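Long-range contacts in poly-beta-1,6-N-acetyl-D-glucosamine export protein (Escherichia coli, PDB 4Y25), which exports the biofilm polysaccharide poly-beta-1,6-N-acetyl-D-glucosamine across the outer membrane, here represented by its C-terminal beta-barrel domain: residues 82-87 / 97-102; 109-114 / 138-143. One frame throughout, in Å; residues are numbered along the deposited sequence.

Contact 1 of 2, residues 82-87 / 97-102; sequences EAEYAE and GARLSG
Arg-99 reaches across from one strand to meet Glu-82 and Glu-84 of its neighbour, and the three form a salt-bridge network. The guanidinium receives both carboxylates at its edge, near its own plane. Its NH1 and NH2 converge on a single oxygen of Glu-82: NH1 lies 2.6 Å from OE2, which receives it on its anti lone pair, the oxygen lying in the guanidinium plane. On the Glu-84 side OE1 is shared between NE, 2.6 Å away, and NH2, at 2.8 Å, and both bonds are weak; the carboxylate plane stands 80° from the guanidinium. Arg-99 starts out extended, and a bend at chi3 (61°) turns the guanidinium edge toward the two acids. Glu-82 CG sits between its backbone N and carbonyl carbon (chi1 71°), and the extended chain beyond brings OE2 to the NH1/NH2 edge, while Glu-84 takes the NE/NH2 edge.

The backbones underneath form an antiparallel ladder, the two strands of a beta hairpin in the barrel wall. Glu-82 N donates to Ser-101 O at 3.0 Å, and Ser-101 N donates back to Glu-82 O. Glu-84 and Arg-99 likewise exchange two bonds, of which Glu-84 N to Arg-99 O is weak, and so do Ala-86 and Gly-97, where Gly-97 N to Ala-86 O is the weak one. Ala-83 and Tyr-85 turn their backbone bonds to Val-72 and Ala-70 on the preceding strand.

On the reverse face Tyr-85 covers Gly-97 O with one face of its ring, and Leu-100 CD1 rests 4.1 Å from Ala-83 CB. Glu-82 and Glu-84 also touch Phe-48, two strands away, which suggests that the charged face lines the barrel interior. With two acids sharing one arginine across this pair, the network probably keeps some net negative character.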
ATOM      1  N   GLU A  82     -15.418   6.289   3.059  1.00104.92           N
ATOM      2  CA  GLU A  82     -15.245   7.243   1.969  1.00 99.42           C
ATOM      3  C   GLU A  82     -15.617   6.663   0.608  1.00 92.27           C
ATOM      4  O   GLU A  82     -15.472   5.465   0.356  1.00 85.69           O
ATOM      5  CB  GLU A  82     -13.807   7.769   1.912  1.00103.86           C
ATOM      6  CG  GLU A  82     -12.759   6.773   1.451  1.00120.06           C
ATOM      7  CD  GLU A  82     -11.386   7.414   1.317  1.00144.60           C
ATOM      8  OE1 GLU A  82     -11.198   8.534   1.836  1.00136.51           O
ATOM      9  OE2 GLU A  82     -10.493   6.801   0.695  1.00150.60           O
ATOM     10  N   ALA A  83     -16.114   7.539  -0.257  1.00 89.90           N
ATOM     11  CA  ALA A  83     -16.364   7.214  -1.652  1.00 88.88           C
ATOM     12  C   ALA A  83     -15.512   8.136  -2.509  1.00 98.95           C
ATOM     13  O   ALA A  83     -15.147   9.228  -2.075  1.00 89.53           O
ATOM     14  CB  ALA A  83     -17.838   7.363  -1.990  1.00 93.79           C
ATOM     15  N   GLU A  84     -15.192   7.701  -3.720  1.00107.15           N
ATOM     16  CA  GLU A  84     -14.295   8.461  -4.579  1.00104.39           C
ATOM     17  C   GLU A  84     -14.492   8.107  -6.045  1.00 99.02           C
ATOM     18  O   GLU A  84     -14.510   6.936  -6.403  1.00101.03           O
ATOM     19  CB  GLU A  84     -12.839   8.206  -4.178  1.00118.35           C
ATOM     20  CG  GLU A  84     -11.813   8.682  -5.198  1.00133.04           C
ATOM     21  CD  GLU A  84     -10.441   8.075  -4.975  1.00145.44           C
ATOM     22  OE1 GLU A  84     -10.370   6.940  -4.457  1.00142.28           O
ATOM     23  OE2 GLU A  84      -9.434   8.729  -5.319  1.00152.62           O
ATOM     24  N   TYR A  85     -14.641   9.123  -6.888  1.00114.60           N
ATOM     25  CA  TYR A  85     -14.689   8.907  -8.330  1.00129.61           C
ATOM     26  C   TYR A  85     -13.485   9.584  -8.980  1.00119.48           C
ATOM     27  O   TYR A  85     -13.073  10.668  -8.572  1.00117.20           O
ATOM     28  CB  TYR A  85     -16.001   9.435  -8.923  1.00152.00           C
ATOM     29  CG  TYR A  85     -16.344   8.871 -10.290  1.00176.03           C
ATOM     30  CD1 TYR A  85     -17.458   8.060 -10.459  1.00186.50           C
ATOM     31  CD2 TYR A  85     -15.579   9.170 -11.413  1.00186.86           C
ATOM     32  CE1 TYR A  85     -17.784   7.542 -11.693  1.00197.87           C
ATOM     33  CE2 TYR A  85     -15.898   8.652 -12.655  1.00195.32           C
ATOM     34  CZ  TYR A  85     -17.006   7.841 -12.786  1.00204.09           C
ATOM     35  OH  TYR A  85     -17.351   7.323 -14.009  1.00214.06           O
ATOM     36  N   ALA A  86     -12.917   8.928  -9.986  1.00109.04           N
ATOM     37  CA  ALA A  86     -11.765   9.465 -10.696  1.00106.19           C
ATOM     38  C   ALA A  86     -11.919   9.330 -12.208  1.00106.68           C
ATOM     39  O   ALA A  86     -12.710   8.523 -12.692  1.00102.62           O
ATOM     40  CB  ALA A  86     -10.496   8.768 -10.237  1.00111.63           C
ATOM     41  N   GLU A  87     -11.158  10.131 -12.945  1.00109.28           N
ATOM     42  CA  GLU A  87     -11.080   9.997 -14.394  1.00103.90           C
ATOM     43  C   GLU A  87      -9.642   9.676 -14.789  1.00109.95           C
ATOM     44  O   GLU A  87      -8.712  10.379 -14.394  1.00 94.40           O
ATOM     45  CB  GLU A  87     -11.559  11.273 -15.090  1.00105.24           C
ATOM     46  CG  GLU A  87     -12.249  11.030 -16.423  1.00127.06           C
ATOM     47  CD  GLU A  87     -13.340   9.979 -16.331  1.00160.84           C
ATOM     48  OE1 GLU A  87     -14.241  10.124 -15.475  1.00159.55           O
ATOM     49  OE2 GLU A  87     -13.299   9.007 -17.115  1.00176.33           O
ATOM     50  N   GLY A  97     -13.533   5.786 -13.334  1.00114.01           N
ATOM     51  CA  GLY A  97     -13.056   5.074 -12.165  1.00110.84           C
ATOM     52  C   GLY A  97     -13.687   5.527 -10.857  1.00104.45           C
ATOM     53  O   GLY A  97     -13.927   6.713 -10.654  1.00111.07           O
ATOM     54  N   ALA A  98     -13.944   4.576  -9.963  1.00 93.77           N
ATOM     55  CA  ALA A  98     -14.562   4.883  -8.676  1.00 96.10           C
ATOM     56  C   ALA A  98     -14.072   3.962  -7.558  1.00100.89           C
ATOM     57  O   ALA A  98     -13.722   2.806  -7.797  1.00 99.82           O
ATOM     58  CB  ALA A  98     -16.077   4.803  -8.790  1.00 83.64           C
ATOM     59  N   ARG A  99     -14.060   4.475  -6.334  1.00101.20           N
ATOM     60  CA  ARG A  99     -13.661   3.669  -5.188  1.00 99.41           C
ATOM     61  C   ARG A  99     -14.610   3.840  -4.003  1.00104.80           C
ATOM     62  O   ARG A  99     -15.015   4.953  -3.669  1.00114.17           O
ATOM     63  CB  ARG A  99     -12.232   4.011  -4.765  1.00 94.41           C
ATOM     64  CG  ARG A  99     -11.741   3.220  -3.564  1.00 95.48           C
ATOM     65  CD  ARG A  99     -10.263   3.455  -3.311  1.00110.43           C
ATOM     66  NE  ARG A  99      -9.977   4.858  -3.034  1.00115.45           N
ATOM     67  CZ  ARG A  99     -10.152   5.434  -1.849  1.00122.84           C
ATOM     68  NH1 ARG A  99     -10.617   4.727  -0.827  1.00128.55           N
ATOM     69  NH2 ARG A  99      -9.867   6.718  -1.686  1.00126.24           N
ATOM     70  N   LEU A 100     -14.969   2.722  -3.383  1.00100.68           N
ATOM     71  CA  LEU A 100     -15.766   2.737  -2.164  1.00 93.22           C
ATOM     72  C   LEU A 100     -15.080   1.886  -1.106  1.00 89.35           C
ATOM     73  O   LEU A 100     -14.756   0.725  -1.350  1.00 84.18           O
ATOM     74  CB  LEU A 100     -17.182   2.225  -2.425  1.00 80.33           C
ATOM     75  CG  LEU A 100     -18.073   2.134  -1.185  1.00106.10           C
ATOM     76  CD1 LEU A 100     -18.290   3.511  -0.570  1.00107.00           C
ATOM     77  CD2 LEU A 100     -19.405   1.473  -1.518  1.00111.21           C
ATOM     78  N   SER A 101     -14.852   2.466   0.066  1.00 89.77           N
ATOM     79  CA  SER A 101     -14.127   1.760   1.115  1.00 94.20           C
ATOM     80  C   SER A 101     -14.526   2.227   2.505  1.00 97.73           C
ATOM     81  O   SER A 101     -15.064   3.325   2.678  1.00 82.38           O
ATOM     82  CB  SER A 101     -12.619   1.938   0.927  1.00100.45           C
ATOM     83  OG  SER A 101     -12.271   3.309   0.884  1.00107.65           O
ATOM     84  N   GLY A 102     -14.253   1.383   3.494  1.00 84.64           N
ATOM     85  CA  GLY A 102     -14.537   1.718   4.874  1.00 80.95           C
ATOM     86  C   GLY A 102     -14.108   0.645   5.851  1.00 82.89           C
ATOM     87  O   GLY A 102     -13.860  -0.500   5.468  1.00 85.96           O
TER

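Contact 2 of 2, residues 109-114 / 138-143; sequences NWRIGS and QAYVRW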
ATOM      1  N   ASN A 109     -11.206  -4.669  19.957  1.00154.94           N
ATOM      2  CA  ASN A 109     -10.096  -5.546  19.597  1.00149.29           C
ATOM      3  C   ASN A 109     -10.209  -6.021  18.146  1.00139.28           C
ATOM      4  O   ASN A 109      -9.215  -6.418  17.538  1.00132.67           O
ATOM      5  CB  ASN A 109     -10.032  -6.765  20.520  1.00145.37           C
ATOM      6  CG  ASN A 109      -9.958  -6.390  21.983  1.00146.83           C
ATOM      7  OD1 ASN A 109     -10.464  -5.348  22.394  1.00155.62           O
ATOM      8  ND2 ASN A 109      -9.329  -7.245  22.782  1.00142.50           N
ATOM      9  N   TRP A 110     -11.426  -5.999  17.601  1.00125.89           N
ATOM     10  CA  TRP A 110     -11.668  -6.464  16.229  1.00116.41           C
ATOM     11  C   TRP A 110     -12.153  -5.345  15.302  1.00111.89           C
ATOM     12  O   TRP A 110     -12.996  -4.530  15.670  1.00111.50           O
ATOM     13  CB  TRP A 110     -12.691  -7.613  16.215  1.00100.37           C
ATOM     14  CG  TRP A 110     -12.245  -8.882  16.895  1.00103.65           C
ATOM     15  CD1 TRP A 110     -12.169  -9.101  18.232  1.00 96.73           C
ATOM     16  CD2 TRP A 110     -11.880 -10.115  16.272  1.00100.86           C
ATOM     17  NE1 TRP A 110     -11.750 -10.372  18.492  1.00 96.70           N
ATOM     18  CE2 TRP A 110     -11.567 -11.022  17.301  1.00 95.93           C
ATOM     19  CE3 TRP A 110     -11.772 -10.539  14.946  1.00 91.87           C
ATOM     20  CZ2 TRP A 110     -11.158 -12.314  17.058  1.00102.03           C
ATOM     21  CZ3 TRP A 110     -11.360 -11.835  14.700  1.00108.58           C
ATOM     22  CH2 TRP A 110     -11.057 -12.709  15.756  1.00113.88           C
ATOM     23  N   ARG A 111     -11.611  -5.322  14.090  1.00103.98           N
ATOM     24  CA  ARG A 111     -12.033  -4.372  13.070  1.00 91.36           C
ATOM     25  C   ARG A 111     -12.192  -5.061  11.723  1.00 96.77           C
ATOM     26  O   ARG A 111     -11.354  -5.873  11.331  1.00 94.67           O
ATOM     27  CB  ARG A 111     -11.031  -3.223  12.948  1.00 88.94           C
ATOM     28  CG  ARG A 111     -11.264  -2.335  11.738  1.00 83.09           C
ATOM     29  CD  ARG A 111     -10.142  -1.342  11.557  1.00 74.61           C
ATOM     30  NE  ARG A 111     -10.106  -0.375  12.648  1.00103.29           N
ATOM     31  CZ  ARG A 111      -9.459   0.784  12.594  1.00108.50           C
ATOM     32  NH1 ARG A 111      -9.480   1.605  13.634  1.00114.11           N
ATOM     33  NH2 ARG A 111      -8.798   1.123  11.496  1.00113.73           N
ATOM     34  N   ILE A 112     -13.269  -4.740  11.016  1.00103.00           N
ATOM     35  CA  ILE A 112     -13.496  -5.293   9.688  1.00107.06           C
ATOM     36  C   ILE A 112     -13.485  -4.172   8.654  1.00 95.23           C
ATOM     37  O   ILE A 112     -14.076  -3.112   8.869  1.00 89.23           O
ATOM     38  CB  ILE A 112     -14.825  -6.077   9.625  1.00111.62           C
ATOM     39  CG1 ILE A 112     -14.728  -7.332  10.498  1.00112.74           C
ATOM     40  CG2 ILE A 112     -15.172  -6.454   8.192  1.00105.60           C
ATOM     41  CD1 ILE A 112     -15.912  -8.266  10.380  1.00119.57           C
ATOM     42  N   GLY A 113     -12.789  -4.403   7.545  1.00 81.59           N
ATOM     43  CA  GLY A 113     -12.679  -3.413   6.489  1.00 73.26           C
ATOM     44  C   GLY A 113     -13.119  -3.939   5.136  1.00 81.86           C
ATOM     45  O   GLY A 113     -12.938  -5.115   4.821  1.00 85.72           O
ATOM     46  N   SER A 114     -13.700  -3.055   4.334  1.00 88.38           N
ATOM     47  CA  SER A 114     -14.199  -3.412   3.011  1.00 94.95           C
ATOM     48  C   SER A 114     -13.704  -2.396   1.987  1.00 90.25           C
ATOM     49  O   SER A 114     -13.420  -1.249   2.337  1.00 77.38           O
ATOM     50  CB  SER A 114     -15.731  -3.475   3.017  1.00100.44           C
ATOM     51  OG  SER A 114     -16.235  -4.037   1.819  1.00115.80           O
ATOM     52  N   GLN A 138     -11.998  -5.835  -1.994  1.00100.43           N
ATOM     53  CA  GLN A 138     -11.115  -6.193  -0.890  1.00105.84           C
ATOM     54  C   GLN A 138     -11.888  -6.336   0.414  1.00 95.50           C
ATOM     55  O   GLN A 138     -12.903  -5.671   0.621  1.00 86.04           O
ATOM     56  CB  GLN A 138     -10.006  -5.151  -0.708  1.00115.53           C
ATOM     57  CG  GLN A 138      -9.148  -4.890  -1.934  1.00125.79           C
ATOM     58  CD  GLN A 138      -7.974  -3.978  -1.628  1.00127.55           C
ATOM     59  OE1 GLN A 138      -7.683  -3.691  -0.466  1.00136.24           O
ATOM     60  NE2 GLN A 138      -7.295  -3.514  -2.671  1.00129.79           N
ATOM     61  N   ALA A 139     -11.397  -7.208   1.288  1.00 81.10           N
ATOM     62  CA  ALA A 139     -11.910  -7.308   2.648  1.00 78.12           C
ATOM     63  C   ALA A 139     -10.778  -7.682   3.596  1.00 85.12           C
ATOM     64  O   ALA A 139      -9.846  -8.388   3.204  1.00 92.64           O
ATOM     65  CB  ALA A 139     -13.033  -8.324   2.727  1.00 86.39           C
ATOM     66  N   TYR A 140     -10.846  -7.204   4.834  1.00 82.25           N
ATOM     67  CA  TYR A 140      -9.853  -7.594   5.830  1.00 97.67           C
ATOM     68  C   TYR A 140     -10.399  -7.607   7.254  1.00102.44           C
ATOM     69  O   TYR A 140     -11.395  -6.953   7.563  1.00 96.39           O
ATOM     70  CB  TYR A 140      -8.626  -6.680   5.756  1.00 90.80           C
ATOM     71  CG  TYR A 140      -8.866  -5.231   6.124  1.00 94.33           C
ATOM     72  CD1 TYR A 140      -8.820  -4.811   7.450  1.00 88.39           C
ATOM     73  CD2 TYR A 140      -9.099  -4.277   5.143  1.00102.15           C
ATOM     74  CE1 TYR A 140      -9.025  -3.484   7.787  1.00 88.87           C
ATOM     75  CE2 TYR A 140      -9.302  -2.948   5.471  1.00 99.96           C
ATOM     76  CZ  TYR A 140      -9.264  -2.557   6.794  1.00 98.76           C
ATOM     77  OH  TYR A 140      -9.465  -1.234   7.123  1.00 99.90           O
ATOM     78  N   VAL A 141      -9.729  -8.370   8.113  1.00101.97           N
ATOM     79  CA  VAL A 141     -10.079  -8.462   9.525  1.00100.23           C
ATOM     80  C   VAL A 141      -8.817  -8.330  10.372  1.00 93.71           C
ATOM     81  O   VAL A 141      -7.821  -9.007  10.124  1.00102.21           O
ATOM     82  CB  VAL A 141     -10.790  -9.793   9.855  1.00 94.10           C
ATOM     83  CG1 VAL A 141     -11.033  -9.916  11.351  1.00 81.74           C
ATOM     84  CG2 VAL A 141     -12.098  -9.902   9.089  1.00105.33           C
ATOM     85  N   ARG A 142      -8.865  -7.451  11.366  1.00 85.57           N
ATOM     86  CA  ARG A 142      -7.713  -7.173  12.215  1.00 92.66           C
ATOM     87  C   ARG A 142      -8.061  -7.407  13.687  1.00104.79           C
ATOM     88  O   ARG A 142      -9.116  -6.984  14.159  1.00111.55           O
ATOM     89  CB  ARG A 142      -7.221  -5.743  11.954  1.00 97.17           C
ATOM     90  CG  ARG A 142      -6.652  -4.975  13.136  1.00110.07           C
ATOM     91  CD  ARG A 142      -6.398  -3.518  12.718  1.00142.97           C
ATOM     92  NE  ARG A 142      -6.478  -2.571  13.832  1.00155.61           N
ATOM     93  CZ  ARG A 142      -6.034  -1.319  13.781  1.00157.27           C
ATOM     94  NH1 ARG A 142      -5.444  -0.867  12.684  1.00151.83           N
ATOM     95  NH2 ARG A 142      -6.143  -0.530  14.841  1.00160.68           N
ATOM     96  N   TRP A 143      -7.180  -8.102  14.401  1.00106.09           N
ATOM     97  CA  TRP A 143      -7.460  -8.537  15.768  1.00118.78           C
ATOM     98  C   TRP A 143      -6.306  -8.238  16.728  1.00111.81           C
ATOM     99  O   TRP A 143      -5.172  -8.668  16.501  1.00105.67           O
ATOM    100  CB  TRP A 143      -7.774 -10.034  15.778  1.00128.08           C
ATOM    101  CG  TRP A 143      -7.840 -10.633  17.140  1.00132.55           C
ATOM    102  CD1 TRP A 143      -8.434 -10.099  18.245  1.00118.49           C
ATOM    103  CD2 TRP A 143      -7.251 -11.868  17.557  1.00136.84           C
ATOM    104  NE1 TRP A 143      -8.266 -10.934  19.322  1.00123.45           N
ATOM    105  CE2 TRP A 143      -7.542 -12.028  18.926  1.00134.68           C
ATOM    106  CE3 TRP A 143      -6.511 -12.858  16.903  1.00128.40           C
ATOM    107  CZ2 TRP A 143      -7.119 -13.138  19.653  1.00132.17           C
ATOM    108  CZ3 TRP A 143      -6.093 -13.959  17.627  1.00128.34           C
ATOM    109  CH2 TRP A 143      -6.397 -14.090  18.987  1.00132.64           C
TER
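Ile-112 and Val-141 lie side by side at the apolar centre, CG1 of the isoleucine 3.9 Å from CG2 of the valine. The other valine branch, CG1, points along the strand to the indole of Trp-110 and meets its edge at CE3, 3.7 Å away. Beyond it the two tryptophans form an offset stack: the six-membered ring of Trp-110 lies on the five-membered ring of Trp-143, centroids 4.2 Å apart and planes at 19°. As a directly paired position both project from the same face; CG of Trp-110 is anti to its carbonyl carbon and CG of Trp-143 anti to its backbone N, which lets the rings overlap. Trp-143 CB adds a CH-pi contact almost straight above the Trp-110 six-membered ring.

This is a two-strand sample of the 16-stranded antiparallel barrel, with side chains alternating between its faces. The indole stack stands near the strand ends on the face that also carries Ile-112 and Val-141, an arrangement consistent with the aromatic belts at the lipid interface of outer-membrane barrels.

The opposite face begins with Tyr-140, whose ring lies flat over Gly-113: CA stands 3.6 Å from the ring centroid, and the side-chain-free glycine lets the ring come down on the backbone. Gly-113 N, in turn, donates to Tyr-140 O at 2.9 Å, and Tyr-140 N returns the bond to Gly-113 O.

Two residues along, at the next hydrogen-bonded pair, Arg-111 and Arg-142 exchange backbone bonds of their own, while their guanidinium groups stack flat, centres 4.2 Å apart and planes at 8°. The stack holds two like charges 4.1 Å apart, NH2 of Arg-111 to NH1 of Arg-142; Arg-111 also makes a cation-pi contact with Trp-103 of the preceding strand.

How the contacts relate
Contacts 1 and 2 occupy four consecutive strands of one barrel wall, formed in series along the chain, with centres about 19 Å apart. They meet where strands 94-105 and 110-118 run as neighbours: Gly-102 O of contact 1 and Ser-114 N of contact 2 are 2.8 Å apart, a probable hydrogen bond, and Ser-101 CB packs 3.6 Å from Ser-114 O. Gln-115, on strand 110-118, bridges the two, touching Arg-99 and Ser-101 of contact 1 and Gln-138 of contact 2. Acid-rich at contact 1 and arginine-rich at contact 2, this shared face probably borders the route of the exported polysaccharide.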